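Probable sulfate-binding lipoprotein SubI (Mycobacterium tuberculosis, PDB 6DDN) probably binds sulfate as the extracellular solute-binding lipoprotein of a sulfate transport system. Local coordinates at residues A[52-57]-A[104-109]; A[56-61]-A[86-91]; A[93-98]-A[116-121]; A[122-127]-A[264-269]. All blocks are in the same frame, centred on the assembly; numbering follows the deposited sequence.

Interaction 1 (A[52-57]-A[104-109]); sequences TSITLV and ADLVNF
Leu56 and Val57 pair with Leu106 and Val107 as neighbouring parallel strands. They belong to the N-terminal lobe of a periplasmic binding protein fold. Strand 53-58 lies between strands 83-88 and 106-108, the strand order expected of this family. The strand axes cross at -22°.

Three backbone acceptors carry most of the hydrogen bonding. Thr55 O is gripped twice, by Asp105 N at 2.8 Å and by Leu106 N at 3.1 Å. Further along, Val57 N gives to Leu106 O at 3.0 Å. Val57 O then takes Asn108 N at 3.2 Å.

One side chain adds to this ladder. Asp105 OD2 accepts Thr55 N at 2.8 Å. The N-H comes from the anti side, 15° out of the carboxylate plane. Asp105 CG lies anti to its own carbonyl carbon (chi1 -59°), which turns the carboxylate to the backbone of Ile54 and Thr55. The other oxygen, OD1, bonds to Ser271 OG, so both ends of the group are tied down.

Apolar contacts lie on both faces of the sheet. On the Leu56 and Leu106 face, Leu56 CD1 is 3.7 Å from Leu106 CB and also touches Asn108 CB. Ile54 CD1 meets Leu106 CD1, and Phe280 of helix 274-284 covers both residues. On the Val57 face, the CG2 branch rests 3.6 Å from Ala104 CB, beside Val98 of helix 91-99. The CG1 branch points to the Phe109 ring. That ring also approaches the backbone, with Phe109 CE1 3.5 Å from Val57 O.

Interaction 2 (A[56-61]-A[86-91]); sequences LVAYAV and TSYGAS. With SO4 (sulfate ion), chain C.
Tyr88 turns its ring edge toward the backbone of Tyr59. The contact lies within the beta-alpha-beta unit made by strand 53-58, helix 63-74 and strand 83-88. Tyr59 O sits near the plane of the Tyr88 ring, 3.4 Å from CD1. Ala58 CB approaches the same ring obliquely, 3.7 Å from Tyr88 CD1. Trp66 and Glu63 of helix 63-74 also touch Tyr88.

With CG between the backbone N and the carbonyl carbon (chi1 60°), the Tyr59 ring leads away from segment 86-91. Its edge faces a bound sulfate, with Tyr59 CD2 3.5 Å from sulfate O2. Tyr59 CB rests 3.7 Å from Ser91 CB.

Ala58 N bonds to Ser87 O at 2.7 Å, and Ser87 N bonds weakly to Leu56 O. Regular strand bonding then gives out. The chains stay in contact, and Gly89 N bonds weakly to Ala58 O and Tyr59 O.

Ser175, Ser177, Gly218 and Tyr236 also bind the sulfate, consistent with a ligand cleft. Ser91 N comes within 2.9 Å of sulfate O1, and the start of helix 91-99 may favour the anion. Ala60 N hydrogen-bonds to sulfate O1 at 3.0 Å, with 141° at the hydrogen.

Interaction 3 (A[93-98]-A[116-121]); sequences DQSRGV and ARLVKA. With SO4 (sulfate ion), chain E.
Arg117 and Ser95 meet at the edge of the Arg117 guanidinium. NH2 gives a weak hydrogen bond to Ser95 OG at 3.0 Å. Arg96 CG lies over one face of this group, 3.8 Å from Arg117 NE. The edge formed by NE and NH1 is turned to a bound sulfate, and both nitrogens bond to its O4, NH1 at 3.0 Å. The Arg96 guanidinium is turned 68° against that of Arg117. Its own edge meets sulfate O2 through NE, but that bond is too short for its length to be trusted. At another part of the edge, Arg96 NH2 forms a salt bridge with Asp93 OD1 at 2.9 Å. The sulfate probably comes from the crystallisation liquor. Two arginines from two helices clamp it, and its charge probably offsets theirs.

The helices are 91-99 and 113-120, two nearly parallel helices of the alpha/beta lobe. Their short axes run 9.4 Å apart at 15°. The extended first part of Arg117 carries it across, and a bend at chi3 (-69°) turns the guanidinium. A salt bridge from NH2 to Asp114 OD1 helps hold that group. Separately, Asp114 O bonds to Ser95 OG, the hydroxyl that Arg117 NH2 meets.

Behind the polar edge the contact turns apolar. Leu118 CD2 presses on helix 91-99, 3.2 Å from Ser95 O. Leu118 CD1 meets Val98 CG1 at 4.1 Å, and these side chains cross at about a right angle.

Interaction 4 (A[122-127]-A[264-269]); sequences GKVDKD and PLAVVA
Gly122 begins the contact, with its O 4.1 Å from Ala269 CB. It is the C-prime residue of a Schellman motif that ends helix 113-120, and its positive phi (74°) turns the chain toward segment 264-269. Gly122 N bonds to Val119 O, and Lys123 N to Leu118 O.

Lys123 makes the one hydrogen bond across the segments. Its O accepts Ala269 N from a donor tilted 24° out of the carbonyl plane. The modelled separation is very short, so its exact value is doubtful. The same oxygen is lined by carbon: Ala269 CB is 3.3 Å from Lys123 O, and Val268 CG1 is 3.7 Å from it. The lysine side chain leads away.

Val124 is buried, and its two branches touch neighbouring residues of the strand. CG1 is anti to the backbone N (chi1 161°) and meets Ala266 CB at 3.9 Å. The CG2 branch lies 3.8 Å from Val267 O. Leu118 and Val119 of the helix and Val107 of the sheet also touch Val124.

Asp125 brings its N to 3.8 Å from Ala269 CB. Its OD2 reaches forward to Asp127 N in an Asx turn. Asp127 is poorly ordered, and the modelled length of that bond is doubtful.

No charged pair joins the segments. The join rests on one backbone bond and on the alkyl contact of Val124 with Ala266, so it depends on backbone position more than on side-chain charge.

How the interactions relate
All four contacts lie in one lobe, on one alpha/beta sheet and its helices. Interactions 1 and 2 share Leu56 and Val57 of strand 53-58, and their centres are 10 Å apart. Interaction 4 continues the sheet, since strand 257-267 pairs antiparallel with strand 106-108. Interaction 3 joins the two helices that cover the Val57 and Val107 side. Its helix 113-120 runs straight into the loop of interaction 4. Along the chain, interactions 1 and 3 interleave, while interaction 4 brings back a distant strand. Only interaction 2 reaches the sulfate beside Ala60; the centres of interactions 2 and 4 are about 16 Å apart. The strand ends there probably carry the ligand cleft, and the other contacts build the lobe behind it.

Interaction 1 (A[52-57]-A[104-109])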
loop_
_atom_site.group_PDB
_atom_site.type_symbol
_atom_site.label_atom_id
_atom_site.label_comp_id
_atom_site.label_asym_id
_atom_site.label_seq_id
_atom_site.Cartn_x
_atom_site.Cartn_y
_atom_site.Cartn_z
ATOM N N THR A 52 -15.033 -1.197 25.185
ATOM C CA THR A 52 -14.440 -0.007 24.594
ATOM C C THR A 52 -14.473 -0.108 23.073
ATOM O O THR A 52 -14.630 -1.191 22.502
ATOM C CB THR A 52 -13.003 0.179 25.108
ATOM O OG1 THR A 52 -13.007 0.138 26.540
ATOM C CG2 THR A 52 -12.416 1.505 24.674
ATOM N N SER A 53 -14.346 1.043 22.416
ATOM C CA SER A 53 -14.438 1.146 20.968
ATOM C C SER A 53 -13.261 1.952 20.436
ATOM O O SER A 53 -12.974 3.044 20.939
ATOM C CB SER A 53 -15.762 1.802 20.563
ATOM O OG SER A 53 -15.892 1.863 19.159
ATOM N N ILE A 54 -12.582 1.414 19.423
ATOM C CA ILE A 54 -11.474 2.096 18.766
ATOM C C ILE A 54 -11.762 2.169 17.273
ATOM O O ILE A 54 -12.426 1.298 16.703
ATOM C CB ILE A 54 -10.118 1.400 19.022
ATOM C CG1 ILE A 54 -10.201 -0.085 18.668
ATOM C CG2 ILE A 54 -9.686 1.589 20.469
ATOM C CD1 ILE A 54 -8.865 -0.797 18.708
ATOM N N THR A 55 -11.252 3.221 16.637
ATOM C CA THR A 55 -11.485 3.473 15.222
ATOM C C THR A 55 -10.163 3.458 14.474
ATOM O O THR A 55 -9.231 4.187 14.833
ATOM C CB THR A 55 -12.189 4.814 15.007
ATOM O OG1 THR A 55 -13.509 4.753 15.559
ATOM C CG2 THR A 55 -12.277 5.132 13.523
ATOM N N LEU A 56 -10.087 2.631 13.436
ATOM C CA LEU A 56 -8.931 2.575 12.556
ATOM C C LEU A 56 -9.253 3.329 11.273
ATOM O O LEU A 56 -10.176 2.949 10.541
ATOM C CB LEU A 56 -8.546 1.131 12.240
ATOM C CG LEU A 56 -7.489 0.984 11.142
ATOM C CD1 LEU A 56 -6.148 1.532 11.603
ATOM C CD2 LEU A 56 -7.356 -0.460 10.719
ATOM N N VAL A 57 -8.507 4.394 11.009
ATOM C CA VAL A 57 -8.588 5.121 9.750
ATOM C C VAL A 57 -7.467 4.597 8.866
ATOM O O VAL A 57 -6.290 4.905 9.088
ATOM C CB VAL A 57 -8.486 6.638 9.959
ATOM C CG1 VAL A 57 -8.384 7.356 8.619
ATOM C CG2 VAL A 57 -9.686 7.143 10.741
ATOM N N ALA A 104 -9.993 9.216 15.175
ATOM C CA ALA A 104 -9.138 8.084 14.860
ATOM C C ALA A 104 -8.389 7.677 16.116
ATOM O O ALA A 104 -7.932 8.533 16.878
ATOM C CB ALA A 104 -8.148 8.417 13.738
ATOM N N ASP A 105 -8.286 6.368 16.333
ATOM C CA ASP A 105 -7.427 5.829 17.374
ATOM C C ASP A 105 -6.183 5.156 16.817
ATOM O O ASP A 105 -5.182 5.051 17.533
ATOM C CB ASP A 105 -8.205 4.832 18.244
ATOM C CG ASP A 105 -9.423 5.461 18.904
ATOM O OD1 ASP A 105 -9.261 6.156 19.930
ATOM O OD2 ASP A 105 -10.546 5.263 18.393
ATOM N N LEU A 106 -6.220 4.716 15.560
ATOM C CA LEU A 106 -5.061 4.164 14.878
ATOM C C LEU A 106 -5.092 4.592 13.421
ATOM O O LEU A 106 -6.161 4.719 12.817
ATOM C CB LEU A 106 -5.018 2.635 14.948
ATOM C CG LEU A 106 -4.646 2.001 16.284
ATOM C CD1 LEU A 106 -5.827 1.225 16.835
ATOM C CD2 LEU A 106 -3.437 1.103 16.110
ATOM N N VAL A 107 -3.907 4.807 12.860
ATOM C CA VAL A 107 -3.753 5.132 11.451
ATOM C C VAL A 107 -2.965 4.017 10.787
ATOM O O VAL A 107 -2.028 3.470 11.378
ATOM C CB VAL A 107 -3.060 6.493 11.244
ATOM C CG1 VAL A 107 -4.070 7.605 11.396
ATOM C CG2 VAL A 107 -1.911 6.664 12.226
ATOM N N ASN A 108 -3.364 3.669 9.566
ATOM C CA ASN A 108 -2.651 2.690 8.746
ATOM C C ASN A 108 -2.750 3.189 7.309
ATOM O O ASN A 108 -3.783 3.019 6.658
ATOM C CB ASN A 108 -3.237 1.293 8.897
ATOM C CG ASN A 108 -2.658 0.309 7.901
ATOM O OD1 ASN A 108 -3.390 -0.396 7.206
ATOM N ND2 ASN A 108 -1.335 0.257 7.825
ATOM N N PHE A 109 -1.683 3.808 6.822
ATOM C CA PHE A 109 -1.722 4.506 5.548
ATOM C C PHE A 109 -0.843 3.804 4.521
ATOM O O PHE A 109 -0.030 2.935 4.843
ATOM C CB PHE A 109 -1.303 5.967 5.731
ATOM C CG PHE A 109 -2.305 6.781 6.494
ATOM C CD1 PHE A 109 -3.660 6.521 6.368
ATOM C CD2 PHE A 109 -1.899 7.793 7.348
ATOM C CE1 PHE A 109 -4.595 7.260 7.069
ATOM C CE2 PHE A 109 -2.830 8.538 8.054
ATOM C CZ PHE A 109 -4.179 8.268 7.914
#

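Interaction 2 (A[56-61]-A[86-91])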
loop_
_atom_site.group_PDB
_atom_site.type_symbol
_atom_site.label_atom_id
_atom_site.label_comp_id
_atom_site.label_asym_id
_atom_site.label_seq_id
_atom_site.Cartn_x
_atom_site.Cartn_y
_atom_site.Cartn_z
ATOM N N LEU A 56 -10.087 2.631 13.436
ATOM C CA LEU A 56 -8.931 2.575 12.556
ATOM C C LEU A 56 -9.253 3.329 11.273
ATOM O O LEU A 56 -10.176 2.949 10.541
ATOM C CB LEU A 56 -8.546 1.131 12.240
ATOM C CG LEU A 56 -7.489 0.984 11.142
ATOM C CD1 LEU A 56 -6.148 1.532 11.603
ATOM C CD2 LEU A 56 -7.356 -0.460 10.719
ATOM N N VAL A 57 -8.507 4.394 11.009
ATOM C CA VAL A 57 -8.588 5.121 9.750
ATOM C C VAL A 57 -7.467 4.597 8.866
ATOM O O VAL A 57 -6.290 4.905 9.088
ATOM C CB VAL A 57 -8.486 6.638 9.959
ATOM C CG1 VAL A 57 -8.384 7.356 8.619
ATOM C CG2 VAL A 57 -9.686 7.143 10.741
ATOM N N ALA A 58 -7.822 3.787 7.874
ATOM C CA ALA A 58 -6.851 3.142 7.005
ATOM C C ALA A 58 -7.023 3.631 5.575
ATOM O O ALA A 58 -7.990 4.317 5.235
ATOM C CB ALA A 58 -6.983 1.615 7.066
ATOM N N TYR A 59 -6.063 3.261 4.727
ATOM C CA TYR A 59 -6.111 3.654 3.324
ATOM C C TYR A 59 -7.093 2.775 2.553
ATOM O O TYR A 59 -7.967 2.144 3.152
ATOM C CB TYR A 59 -4.708 3.631 2.700
ATOM C CG TYR A 59 -3.979 2.302 2.711
ATOM C CD1 TYR A 59 -3.518 1.740 3.895
ATOM C CD2 TYR A 59 -3.713 1.631 1.525
ATOM C CE1 TYR A 59 -2.839 0.533 3.901
ATOM C CE2 TYR A 59 -3.034 0.429 1.521
ATOM C CZ TYR A 59 -2.602 -0.119 2.708
ATOM O OH TYR A 59 -1.928 -1.319 2.693
ATOM N N ALA A 60 -6.965 2.728 1.226
ATOM C CA ALA A 60 -8.070 2.266 0.394
ATOM C C ALA A 60 -8.157 0.752 0.245
ATOM O O ALA A 60 -9.236 0.243 -0.074
ATOM C CB ALA A 60 -7.977 2.897 -0.997
ATOM N N VAL A 61 -7.068 0.016 0.447
ATOM C CA VAL A 61 -7.080 -1.408 0.107
ATOM C C VAL A 61 -6.706 -2.398 1.214
ATOM O O VAL A 61 -6.665 -3.601 0.920
ATOM C CB VAL A 61 -6.165 -1.665 -1.103
ATOM C CG1 VAL A 61 -6.538 -0.759 -2.276
ATOM C CG2 VAL A 61 -4.716 -1.471 -0.714
ATOM N N THR A 86 -13.732 0.588 11.352
ATOM C CA THR A 86 -12.770 0.768 10.280
ATOM C C THR A 86 -13.242 1.848 9.316
ATOM O O THR A 86 -14.444 2.080 9.154
ATOM C CB THR A 86 -12.543 -0.543 9.520
ATOM O OG1 THR A 86 -13.794 -1.022 9.014
ATOM C CG2 THR A 86 -11.941 -1.593 10.444
ATOM N N SER A 87 -12.276 2.509 8.680
ATOM C CA SER A 87 -12.557 3.549 7.698
ATOM C C SER A 87 -11.481 3.492 6.625
ATOM O O SER A 87 -10.306 3.738 6.914
ATOM C CB SER A 87 -12.596 4.934 8.347
ATOM O OG SER A 87 -12.834 5.939 7.376
ATOM N N TYR A 88 -11.885 3.173 5.397
ATOM C CA TYR A 88 -10.968 3.041 4.274
ATOM C C TYR A 88 -11.263 4.106 3.229
ATOM O O TYR A 88 -12.425 4.434 2.969
ATOM C CB TYR A 88 -11.065 1.649 3.640
ATOM C CG TYR A 88 -10.991 0.517 4.638
ATOM C CD1 TYR A 88 -9.766 0.060 5.111
ATOM C CD2 TYR A 88 -12.145 -0.091 5.112
ATOM C CE1 TYR A 88 -9.696 -0.976 6.028
ATOM C CE2 TYR A 88 -12.084 -1.125 6.025
ATOM C CZ TYR A 88 -10.860 -1.564 6.479
ATOM O OH TYR A 88 -10.807 -2.594 7.389
ATOM N N GLY A 89 -10.204 4.637 2.634
ATOM C CA GLY A 89 -10.347 5.629 1.588
ATOM C C GLY A 89 -8.989 5.988 1.035
ATOM O O GLY A 89 -7.977 5.383 1.394
ATOM N N ALA A 90 -8.976 6.979 0.146
ATOM C CA ALA A 90 -7.722 7.478 -0.406
ATOM C C ALA A 90 -6.755 7.830 0.718
ATOM O O ALA A 90 -7.119 8.527 1.669
ATOM C CB ALA A 90 -7.984 8.699 -1.289
ATOM N N SER A 91 -5.520 7.332 0.601
ATOM C CA SER A 91 -4.565 7.408 1.705
ATOM C C SER A 91 -4.333 8.848 2.151
ATOM O O SER A 91 -4.474 9.172 3.336
ATOM C CB SER A 91 -3.247 6.751 1.298
ATOM O OG SER A 91 -2.387 6.594 2.414
HETATM S S SO4 C . -4.495 4.223 -1.588
HETATM O O1 SO4 C . -5.275 4.579 -0.406
HETATM O O2 SO4 C . -4.451 2.768 -1.714
HETATM O O3 SO4 C . -5.112 4.792 -2.781
HETATM O O4 SO4 C . -3.141 4.747 -1.448
#

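Interaction 3 (A[93-98]-A[116-121])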
loop_
_atom_site.group_PDB
_atom_site.type_symbol
_atom_site.label_atom_id
_atom_site.label_comp_id
_atom_site.label_asym_id
_atom_site.label_seq_id
_atom_site.Cartn_x
_atom_site.Cartn_y
_atom_site.Cartn_z
ATOM N N ASP A 93 -6.107 11.540 1.453
ATOM C CA ASP A 93 -7.360 12.120 1.925
ATOM C C ASP A 93 -7.660 11.686 3.353
ATOM O O ASP A 93 -8.107 12.494 4.177
ATOM C CB ASP A 93 -8.509 11.726 0.997
ATOM C CG ASP A 93 -8.468 12.460 -0.330
ATOM O OD1 ASP A 93 -7.558 13.293 -0.526
ATOM O OD2 ASP A 93 -9.353 12.203 -1.175
ATOM N N GLN A 94 -7.420 10.411 3.667
ATOM C CA GLN A 94 -7.642 9.929 5.026
ATOM C C GLN A 94 -6.671 10.578 6.004
ATOM O O GLN A 94 -7.044 10.890 7.142
ATOM C CB GLN A 94 -7.516 8.407 5.071
ATOM C CG GLN A 94 -8.618 7.668 4.331
ATOM C CD GLN A 94 -9.854 7.451 5.181
ATOM O OE1 GLN A 94 -9.949 6.468 5.917
ATOM N NE2 GLN A 94 -10.811 8.369 5.081
ATOM N N SER A 95 -5.423 10.788 5.581
ATOM C CA SER A 95 -4.450 11.446 6.446
ATOM C C SER A 95 -4.872 12.875 6.760
ATOM O O SER A 95 -4.782 13.318 7.911
ATOM C CB SER A 95 -3.069 11.424 5.794
ATOM O OG SER A 95 -2.077 11.909 6.680
ATOM N N ARG A 96 -5.341 13.610 5.750
ATOM C CA ARG A 96 -5.793 14.977 5.981
ATOM C C ARG A 96 -7.002 15.009 6.905
ATOM O O ARG A 96 -7.100 15.879 7.778
ATOM C CB ARG A 96 -6.115 15.654 4.650
ATOM C CG ARG A 96 -4.884 16.096 3.899
ATOM C CD ARG A 96 -5.198 16.490 2.471
ATOM N NE ARG A 96 -4.043 16.255 1.612
ATOM C CZ ARG A 96 -4.050 15.469 0.541
ATOM N NH1 ARG A 96 -2.945 15.312 -0.175
ATOM N NH2 ARG A 96 -5.164 14.845 0.178
ATOM N N GLY A 97 -7.932 14.070 6.724
ATOM C CA GLY A 97 -9.097 14.018 7.592
ATOM C C GLY A 97 -8.729 13.969 9.060
ATOM O O GLY A 97 -9.204 14.778 9.861
ATOM N N VAL A 98 -7.869 13.019 9.435
ATOM C CA VAL A 98 -7.471 12.892 10.834
ATOM C C VAL A 98 -6.661 14.104 11.274
ATOM O O VAL A 98 -6.787 14.571 12.413
ATOM C CB VAL A 98 -6.694 11.585 11.057
ATOM C CG1 VAL A 98 -6.447 11.366 12.541
ATOM C CG2 VAL A 98 -7.443 10.408 10.453
ATOM N N ALA A 116 3.733 11.073 8.486
ATOM C CA ALA A 116 4.494 12.262 8.852
ATOM C C ALA A 116 3.612 13.500 8.928
ATOM O O ALA A 116 3.853 14.379 9.765
ATOM C CB ALA A 116 5.634 12.480 7.857
ATOM N N ARG A 117 2.598 13.598 8.064
ATOM C CA ARG A 117 1.668 14.720 8.151
ATOM C C ARG A 117 0.993 14.762 9.515
ATOM O O ARG A 117 0.836 15.837 10.106
ATOM C CB ARG A 117 0.623 14.635 7.038
ATOM C CG ARG A 117 -0.453 15.714 7.130
ATOM C CD ARG A 117 -1.600 15.475 6.159
ATOM N NE ARG A 117 -1.201 15.668 4.768
ATOM C CZ ARG A 117 -0.909 14.678 3.931
ATOM N NH1 ARG A 117 -0.554 14.945 2.682
ATOM N NH2 ARG A 117 -0.972 13.418 4.342
ATOM N N LEU A 118 0.598 13.599 10.037
ATOM C CA LEU A 118 -0.018 13.551 11.358
ATOM C C LEU A 118 0.987 13.857 12.459
ATOM O O LEU A 118 0.619 14.434 13.489
ATOM C CB LEU A 118 -0.658 12.186 11.590
ATOM C CG LEU A 118 -1.767 11.820 10.608
ATOM C CD1 LEU A 118 -2.610 10.719 11.190
ATOM C CD2 LEU A 118 -2.625 13.030 10.293
ATOM N N VAL A 119 2.251 13.475 12.269
ATOM C CA VAL A 119 3.281 13.829 13.240
ATOM C C VAL A 119 3.502 15.335 13.245
ATOM O O VAL A 119 3.589 15.966 14.306
ATOM C CB VAL A 119 4.584 13.066 12.944
ATOM C CG1 VAL A 119 5.610 13.334 14.030
ATOM C CG2 VAL A 119 4.315 11.579 12.827
ATOM N N LYS A 120 3.585 15.935 12.054
ATOM C CA LYS A 120 3.698 17.383 11.935
ATOM C C LYS A 120 2.532 18.108 12.595
ATOM O O LYS A 120 2.680 19.272 12.984
ATOM C CB LYS A 120 3.783 17.776 10.459
ATOM C CG LYS A 120 4.677 18.968 10.168
ATOM C CD LYS A 120 6.118 18.542 9.935
ATOM C CE LYS A 120 6.991 19.734 9.566
ATOM N NZ LYS A 120 6.910 20.828 10.574
ATOM N N ALA A 121 1.383 17.448 12.733
ATOM C CA ALA A 121 0.193 18.047 13.315
ATOM C C ALA A 121 -0.039 17.622 14.760
ATOM O O ALA A 121 -1.088 17.943 15.326
ATOM C CB ALA A 121 -1.035 17.703 12.469
HETATM S S SO4 E . -1.339 18.654 2.437
HETATM O O1 SO4 E . -2.075 18.880 3.676
HETATM O O2 SO4 E . -2.171 17.896 1.506
HETATM O O3 SO4 E . -0.987 19.936 1.835
HETATM O O4 SO4 E . -0.119 17.905 2.722
#

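Interaction 4 (A[122-127]-A[264-269])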
loop_
_atom_site.group_PDB
_atom_site.type_symbol
_atom_site.label_atom_id
_atom_site.label_comp_id
_atom_site.label_asym_id
_atom_site.label_seq_id
_atom_site.Cartn_x
_atom_site.Cartn_y
_atom_site.Cartn_z
ATOM N N GLY A 122 0.906 16.905 15.364
ATOM C CA GLY A 122 0.749 16.456 16.735
ATOM C C GLY A 122 -0.229 15.323 16.942
ATOM O O GLY A 122 -0.540 14.995 18.090
ATOM N N LYS A 123 -0.725 14.710 15.868
ATOM C CA LYS A 123 -1.695 13.628 15.980
ATOM C C LYS A 123 -1.045 12.268 16.181
ATOM O O LYS A 123 -1.662 11.375 16.775
ATOM C CB LYS A 123 -2.581 13.585 14.732
ATOM C CG LYS A 123 -3.367 14.858 14.491
ATOM C CD LYS A 123 -4.634 14.893 15.325
ATOM C CE LYS A 123 -5.448 16.143 15.029
ATOM N NZ LYS A 123 -6.719 16.180 15.804
ATOM N N VAL A 124 0.177 12.083 15.692
ATOM C CA VAL A 124 0.925 10.847 15.883
ATOM C C VAL A 124 2.226 11.200 16.588
ATOM O O VAL A 124 2.981 12.058 16.110
ATOM C CB VAL A 124 1.197 10.126 14.553
ATOM C CG1 VAL A 124 2.332 9.129 14.710
ATOM C CG2 VAL A 124 -0.057 9.420 14.066
ATOM N N ASP A 125 2.476 10.551 17.725
ATOM C CA ASP A 125 3.732 10.729 18.439
ATOM C C ASP A 125 4.894 10.339 17.528
ATOM O O ASP A 125 4.775 9.464 16.668
ATOM C CB ASP A 125 3.729 9.888 19.725
ATOM C CG ASP A 125 5.050 9.951 20.489
ATOM O OD1 ASP A 125 5.001 10.248 21.699
ATOM O OD2 ASP A 125 6.128 9.698 19.910
ATOM N N LYS A 126 6.033 11.007 17.728
ATOM C CA LYS A 126 7.192 10.777 16.869
ATOM C C LYS A 126 7.854 9.424 17.117
ATOM O O LYS A 126 8.624 8.960 16.266
ATOM C CB LYS A 126 8.208 11.901 17.064
ATOM C CG LYS A 126 7.582 13.236 17.453
ATOM C CD LYS A 126 8.537 14.065 18.296
ATOM C CE LYS A 126 7.893 15.368 18.731
ATOM N NZ LYS A 126 6.582 15.143 19.406
ATOM N N ASP A 127 7.556 8.777 18.247
ATOM C CA ASP A 127 8.125 7.479 18.608
ATOM C C ASP A 127 7.662 6.354 17.689
ATOM O O ASP A 127 8.045 5.198 17.875
ATOM C CB ASP A 127 7.759 7.111 20.053
ATOM C CG ASP A 127 6.266 6.787 20.232
ATOM O OD1 ASP A 127 5.844 6.614 21.393
ATOM O OD2 ASP A 127 5.501 6.729 19.241
ATOM N N PRO A 264 2.787 1.840 6.591
ATOM C CA PRO A 264 2.994 2.143 8.011
ATOM C C PRO A 264 1.706 2.106 8.823
ATOM O O PRO A 264 0.597 2.294 8.315
ATOM C CB PRO A 264 3.577 3.560 7.984
ATOM C CG PRO A 264 3.040 4.155 6.725
ATOM C CD PRO A 264 2.948 3.028 5.736
ATOM N N LEU A 265 1.888 1.871 10.123
ATOM C CA LEU A 265 0.810 1.855 11.100
ATOM C C LEU A 265 1.291 2.558 12.359
ATOM O O LEU A 265 2.419 2.339 12.806
ATOM C CB LEU A 265 0.372 0.423 11.434
ATOM C CG LEU A 265 -0.474 0.205 12.692
ATOM C CD1 LEU A 265 -1.948 0.458 12.413
ATOM C CD2 LEU A 265 -0.262 -1.201 13.236
ATOM N N ALA A 266 0.435 3.401 12.929
ATOM C CA ALA A 266 0.795 4.147 14.124
ATOM C C ALA A 266 -0.448 4.391 14.964
ATOM O O ALA A 266 -1.565 4.466 14.445
ATOM C CB ALA A 266 1.467 5.479 13.776
ATOM N N VAL A 267 -0.240 4.509 16.268
ATOM C CA VAL A 267 -1.313 4.871 17.185
ATOM C C VAL A 267 -1.511 6.379 17.135
ATOM O O VAL A 267 -0.543 7.146 17.074
ATOM C CB VAL A 267 -0.985 4.384 18.609
ATOM C CG1 VAL A 267 -1.715 5.213 19.651
ATOM C CG2 VAL A 267 -1.334 2.911 18.757
ATOM N N VAL A 268 -2.768 6.812 17.137
ATOM C CA VAL A 268 -3.083 8.237 17.146
ATOM C C VAL A 268 -2.883 8.765 18.561
ATOM O O VAL A 268 -3.482 8.257 19.514
ATOM C CB VAL A 268 -4.513 8.491 16.651
ATOM C CG1 VAL A 268 -5.007 9.848 17.133
ATOM C CG2 VAL A 268 -4.568 8.408 15.137
ATOM N N ALA A 269 -2.037 9.790 18.698
ATOM C CA ALA A 269 -1.702 10.303 20.023
ATOM C C ALA A 269 -2.898 10.958 20.702
ATOM O O ALA A 269 -3.035 10.869 21.926
ATOM C CB ALA A 269 -0.541 11.290 19.922
#